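Local coordinates for protein dITP/XTP pyrophosphatase (Coxiella burnetii, PDB 3TQU) that probably hydrolyses non-canonical purine nucleoside triphosphates such as XTP, dITP and ITP to monophosphate and diphosphate, keeping them out of DNA and RNA, at residues Arg149-Lys154 against Asp160-Val165; Pro166-Thr171 against Pro177-Ala182. All blocks are in the same frame, centred on the assembly; numbering follows the deposited sequence.

Both contacts lie at the surface, at the end of the mixed sheet where strands 163-165 and 170-171 are neighbours, and their centres are about 11 Å apart. Interaction 1 joins the loop after strand 137-147 to the 3-10 turn that leads into strand 163-165, through one backbone hydrogen bond and packed prolines. Interaction 2 is almost wholly polar: a histidine from the turn between the two strands reaches a glutamate on helix 177-183. They are joined directly, by the salt bridge of D160 with K180, both predicted to bind substrate, and by a probable hydrogen bond from T171 OG1 to R152 O.

Interaction 1. Residues Arg149-Lys154 against Asp160-Val165; sequences REPRGK and DPIFYV
The two backbones come closest at P151 and P161, whose CA atoms are 4.6 Å apart, where an irregular loop passes a short 3-10 turn. A single hydrogen bond joins the main chains, from R152 N to P161 O at 2.9 Å and nearly straight (164° at the hydrogen). Its donor is tilted 32° from the carbonyl plane. The same carbonyl oxygen also receives a CA-H...O contact from P151, and R152 O receives one from P161 CA at 3.4 Å, so each chain presents both a donor and an acceptor. The 3-10 turn is closed by F163 N bonding to D160 O, after which the chain enters strand 163-165. That strand belongs to the sheet of this HAM1-family fold, and D160, at the start of the turn, is predicted to bind substrate; its OD2 forms a salt bridge with K180 NZ and accepts a hydrogen bond from F157 N.

The proline rings meet through P151 CB and P161 CB, 3.8 Å apart. Beside them I162 lies alongside P151 and points the same way. Its CG2, anti to the carbonyl carbon and beside the backbone N, is the branch laid against the proline, 3.9 Å from P151 CA. I102 of helix 98-112 packs against P151, P161 and I162 alike. On the other flank R152 runs beside Y164, bent at chi3, and its NH2 comes 4.0 Å from Y164 CD2. This ring carbon lies near the guanidinium plane, the two planes being 71° apart. The charge of R152 is met by E174, through a salt bridge from NH1.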
# COMPACT_ATOMS: atom_id res chain seq x y z
N ARG A 149 -14.29 25.99 11.45
CA ARG A 149 -14.05 27.38 11.10
C ARG A 149 -12.99 27.98 12.02
O ARG A 149 -12.26 28.89 11.63
CB ARG A 149 -15.34 28.18 11.19
CG ARG A 149 -16.49 27.64 10.35
CD ARG A 149 -16.38 28.08 8.90
NE ARG A 149 -17.45 27.52 8.08
CZ ARG A 149 -17.66 27.82 6.80
NH1 ARG A 149 -16.87 28.69 6.19
NH2 ARG A 149 -18.66 27.26 6.14
N GLU A 150 -12.93 27.48 13.24
CA GLU A 150 -11.94 27.94 14.21
C GLU A 150 -11.51 26.79 15.12
O GLU A 150 -12.27 25.84 15.33
CB GLU A 150 -12.48 29.11 15.04
CG GLU A 150 -13.72 28.78 15.85
CD GLU A 150 -14.21 29.95 16.69
OE1 GLU A 150 -14.73 30.93 16.10
OE2 GLU A 150 -14.06 29.90 17.93
N PRO A 151 -10.29 26.87 15.67
CA PRO A 151 -9.76 25.81 16.53
C PRO A 151 -10.57 25.64 17.82
O PRO A 151 -10.94 26.63 18.44
CB PRO A 151 -8.35 26.30 16.87
CG PRO A 151 -8.02 27.29 15.81
CD PRO A 151 -9.32 27.96 15.48
N ARG A 152 -10.83 24.39 18.20
CA ARG A 152 -11.52 24.07 19.45
C ARG A 152 -10.94 22.80 20.06
O ARG A 152 -10.65 21.85 19.36
CB ARG A 152 -13.02 23.87 19.19
CG ARG A 152 -13.84 25.14 19.21
CD ARG A 152 -15.33 24.84 19.15
NE ARG A 152 -15.77 24.40 17.83
CZ ARG A 152 -16.09 23.15 17.52
NH1 ARG A 152 -16.03 22.19 18.44
NH2 ARG A 152 -16.47 22.86 16.28
N GLY A 153 -10.79 22.79 21.39
CA GLY A 153 -10.33 21.59 22.07
C GLY A 153 -8.95 21.72 22.68
O GLY A 153 -8.08 22.40 22.13
N LYS A 154 -8.75 21.05 23.82
CA LYS A 154 -7.53 21.19 24.60
C LYS A 154 -6.57 20.01 24.42
O LYS A 154 -5.41 20.08 24.83
CB LYS A 154 -7.88 21.33 26.08
CG LYS A 154 -8.48 20.07 26.68
CD LYS A 154 -9.09 20.32 28.05
CE LYS A 154 -9.67 19.03 28.62
NZ LYS A 154 -10.50 19.27 29.83
N ASP A 160 -5.55 18.65 15.09
CA ASP A 160 -6.67 18.15 15.90
C ASP A 160 -7.74 19.20 16.23
O ASP A 160 -8.93 18.89 16.17
CB ASP A 160 -6.16 17.48 17.18
CG ASP A 160 -5.58 16.10 16.92
OD1 ASP A 160 -5.77 15.58 15.80
OD2 ASP A 160 -4.95 15.54 17.84
N PRO A 161 -7.33 20.43 16.59
CA PRO A 161 -8.31 21.46 16.97
C PRO A 161 -9.28 21.86 15.85
O PRO A 161 -10.35 22.38 16.16
CB PRO A 161 -7.43 22.65 17.37
CG PRO A 161 -6.14 22.04 17.78
CD PRO A 161 -5.95 20.87 16.86
N ILE A 162 -8.92 21.64 14.58
CA ILE A 162 -9.83 22.00 13.49
C ILE A 162 -10.41 20.80 12.75
O ILE A 162 -11.07 20.96 11.73
CB ILE A 162 -9.18 22.96 12.46
CG1 ILE A 162 -7.91 22.33 11.86
CG2 ILE A 162 -8.89 24.32 13.08
CD1 ILE A 162 -7.30 23.16 10.74
N PHE A 163 -10.17 19.60 13.27
CA PHE A 163 -10.73 18.41 12.64
C PHE A 163 -12.03 17.99 13.32
O PHE A 163 -12.03 17.27 14.31
CB PHE A 163 -9.73 17.25 12.66
CG PHE A 163 -10.16 16.08 11.84
CD1 PHE A 163 -10.00 16.08 10.46
CD2 PHE A 163 -10.75 14.97 12.43
CE1 PHE A 163 -10.40 15.00 9.69
CE2 PHE A 163 -11.15 13.89 11.67
CZ PHE A 163 -10.98 13.91 10.30
N TYR A 164 -13.14 18.47 12.77
CA TYR A 164 -14.46 18.17 13.31
C TYR A 164 -14.86 16.74 12.99
O TYR A 164 -14.79 16.30 11.84
CB TYR A 164 -15.49 19.15 12.73
CG TYR A 164 -16.91 18.94 13.24
CD1 TYR A 164 -17.87 18.33 12.43
CD2 TYR A 164 -17.28 19.34 14.51
CE1 TYR A 164 -19.16 18.14 12.88
CE2 TYR A 164 -18.57 19.14 14.97
CZ TYR A 164 -19.51 18.54 14.15
OH TYR A 164 -20.79 18.35 14.60
N VAL A 165 -15.28 16.01 14.02
CA VAL A 165 -15.66 14.61 13.87
C VAL A 165 -17.18 14.48 13.95
O VAL A 165 -17.74 14.46 15.05
CB VAL A 165 -15.01 13.74 14.96
CG1 VAL A 165 -15.32 12.27 14.71
CG2 VAL A 165 -13.51 13.98 14.99

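Interaction 2. Residues Pro166-Thr171 against Pro177-Ala182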
# COMPACT_ATOMS: atom_id res chain seq x y z
N PRO A 166 -17.84 14.40 12.79
CA PRO A 166 -19.30 14.39 12.67
C PRO A 166 -19.98 13.39 13.60
O PRO A 166 -21.01 13.70 14.19
CB PRO A 166 -19.52 13.99 11.21
CG PRO A 166 -18.33 14.52 10.51
CD PRO A 166 -17.19 14.32 11.47
N SER A 167 -19.39 12.20 13.74
CA SER A 167 -19.99 11.15 14.55
C SER A 167 -20.08 11.53 16.03
O SER A 167 -20.96 11.04 16.75
CB SER A 167 -19.18 9.86 14.42
OG SER A 167 -17.86 10.05 14.92
N HIS A 168 -19.17 12.39 16.47
CA HIS A 168 -19.10 12.80 17.87
C HIS A 168 -19.55 14.24 18.08
O HIS A 168 -19.70 14.68 19.22
CB HIS A 168 -17.67 12.62 18.41
CG HIS A 168 -17.29 11.19 18.66
ND1 HIS A 168 -17.31 10.24 17.67
CD2 HIS A 168 -16.90 10.56 19.79
CE1 HIS A 168 -16.94 9.07 18.17
NE2 HIS A 168 -16.69 9.24 19.46
N GLN A 169 -19.76 14.96 16.98
CA GLN A 169 -20.11 16.37 17.04
C GLN A 169 -19.12 17.12 17.94
O GLN A 169 -19.51 17.96 18.75
CB GLN A 169 -21.55 16.57 17.53
CG GLN A 169 -22.56 15.69 16.82
CD GLN A 169 -23.98 16.20 16.94
OE1 GLN A 169 -24.23 17.41 16.89
NE2 GLN A 169 -24.92 15.28 17.11
N ARG A 170 -17.84 16.79 17.78
CA ARG A 170 -16.75 17.40 18.52
C ARG A 170 -15.51 17.34 17.63
O ARG A 170 -15.43 16.48 16.75
CB ARG A 170 -16.46 16.61 19.80
CG ARG A 170 -17.45 16.82 20.93
CD ARG A 170 -17.29 15.73 21.98
NE ARG A 170 -18.16 14.58 21.72
CZ ARG A 170 -18.06 13.41 22.34
NH1 ARG A 170 -17.12 13.21 23.26
NH2 ARG A 170 -18.90 12.43 22.04
N THR A 171 -14.55 18.23 17.85
CA THR A 171 -13.29 18.16 17.11
C THR A 171 -12.42 17.08 17.74
O THR A 171 -12.69 16.62 18.85
CB THR A 171 -12.53 19.50 17.11
OG1 THR A 171 -12.06 19.78 18.44
CG2 THR A 171 -13.43 20.63 16.63
N PRO A 177 -8.41 11.66 25.05
CA PRO A 177 -7.31 10.97 24.37
C PRO A 177 -7.64 9.52 24.03
O PRO A 177 -7.41 9.10 22.89
CB PRO A 177 -6.18 11.03 25.40
CG PRO A 177 -6.44 12.30 26.13
CD PRO A 177 -7.94 12.41 26.23
N GLN A 178 -8.16 8.77 24.99
CA GLN A 178 -8.47 7.36 24.77
C GLN A 178 -9.49 7.17 23.65
O GLN A 178 -9.38 6.25 22.84
CB GLN A 178 -8.98 6.70 26.05
CG GLN A 178 -7.95 6.62 27.16
CD GLN A 178 -8.48 5.89 28.38
OE1 GLN A 178 -9.45 5.13 28.30
NE2 GLN A 178 -7.85 6.11 29.52
N GLU A 179 -10.50 8.04 23.61
CA GLU A 179 -11.54 7.93 22.60
C GLU A 179 -11.00 8.26 21.22
O GLU A 179 -11.35 7.61 20.24
CB GLU A 179 -12.74 8.81 22.93
CG GLU A 179 -13.84 8.78 21.88
CD GLU A 179 -14.48 7.40 21.73
OE1 GLU A 179 -14.13 6.49 22.50
OE2 GLU A 179 -15.35 7.24 20.85
N LYS A 180 -10.14 9.28 21.14
CA LYS A 180 -9.51 9.63 19.88
C LYS A 180 -8.65 8.49 19.37
O LYS A 180 -8.71 8.13 18.20
CB LYS A 180 -8.65 10.89 20.02
CG LYS A 180 -7.93 11.27 18.73
CD LYS A 180 -6.65 12.05 18.98
CE LYS A 180 -5.87 12.21 17.68
NZ LYS A 180 -4.55 12.86 17.88
N ASN A 181 -7.85 7.91 20.26
CA ASN A 181 -6.93 6.84 19.87
C ASN A 181 -7.66 5.56 19.47
O ASN A 181 -7.11 4.72 18.76
CB ASN A 181 -5.92 6.55 20.99
CG ASN A 181 -5.00 7.74 21.26
OD1 ASN A 181 -4.79 8.59 20.40
ND2 ASN A 181 -4.46 7.79 22.47
N ALA A 182 -8.91 5.43 19.91
CA ALA A 182 -9.72 4.25 19.58
C ALA A 182 -10.34 4.32 18.18
O ALA A 182 -10.55 3.28 17.55
CB ALA A 182 -10.81 4.04 20.62
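The imidazole of H168 is held at its edge by two polar partners lying in the ring plane, S167 OG at ND1 and E179 OE2 at NE2. H168 NE2 donates to E179 OE2 at 2.8 Å, with an angle of 160° at the hydrogen. The carboxylate takes this bond on the anti lone pair of OE2, the one away from its other oxygen, and its plane is turned 40° from that of the ring. The second ring nitrogen, H168 ND1, is 2.8 Å from S167 OG, so hydrogen bonds at both nitrogens would restrict rotation of the ring. The carboxylate would be expected to stabilise positive charge on the imidazole.

H168 belongs to the turn between strands 163-165 and 170-171, the latter outermost in the sheet of this chain; Q169 and R170 both face V165 there, making a G1 beta bulge. E179 belongs to the first turn of helix 177-183, its CG anti to the backbone N (chi1 178°) and its chain bent at chi2, which carries OE2 across to the histidine. The R170 side chain reaches back over the turn, and R170 NE donates to H168 O at 2.9 Å. L175, from the loop between the two segments, touches the side chains of both H168 and R170. On the same helix K180, the residue after E179 and predicted to bind substrate, leads its end away from segment 166-171, and its side chain touches F157.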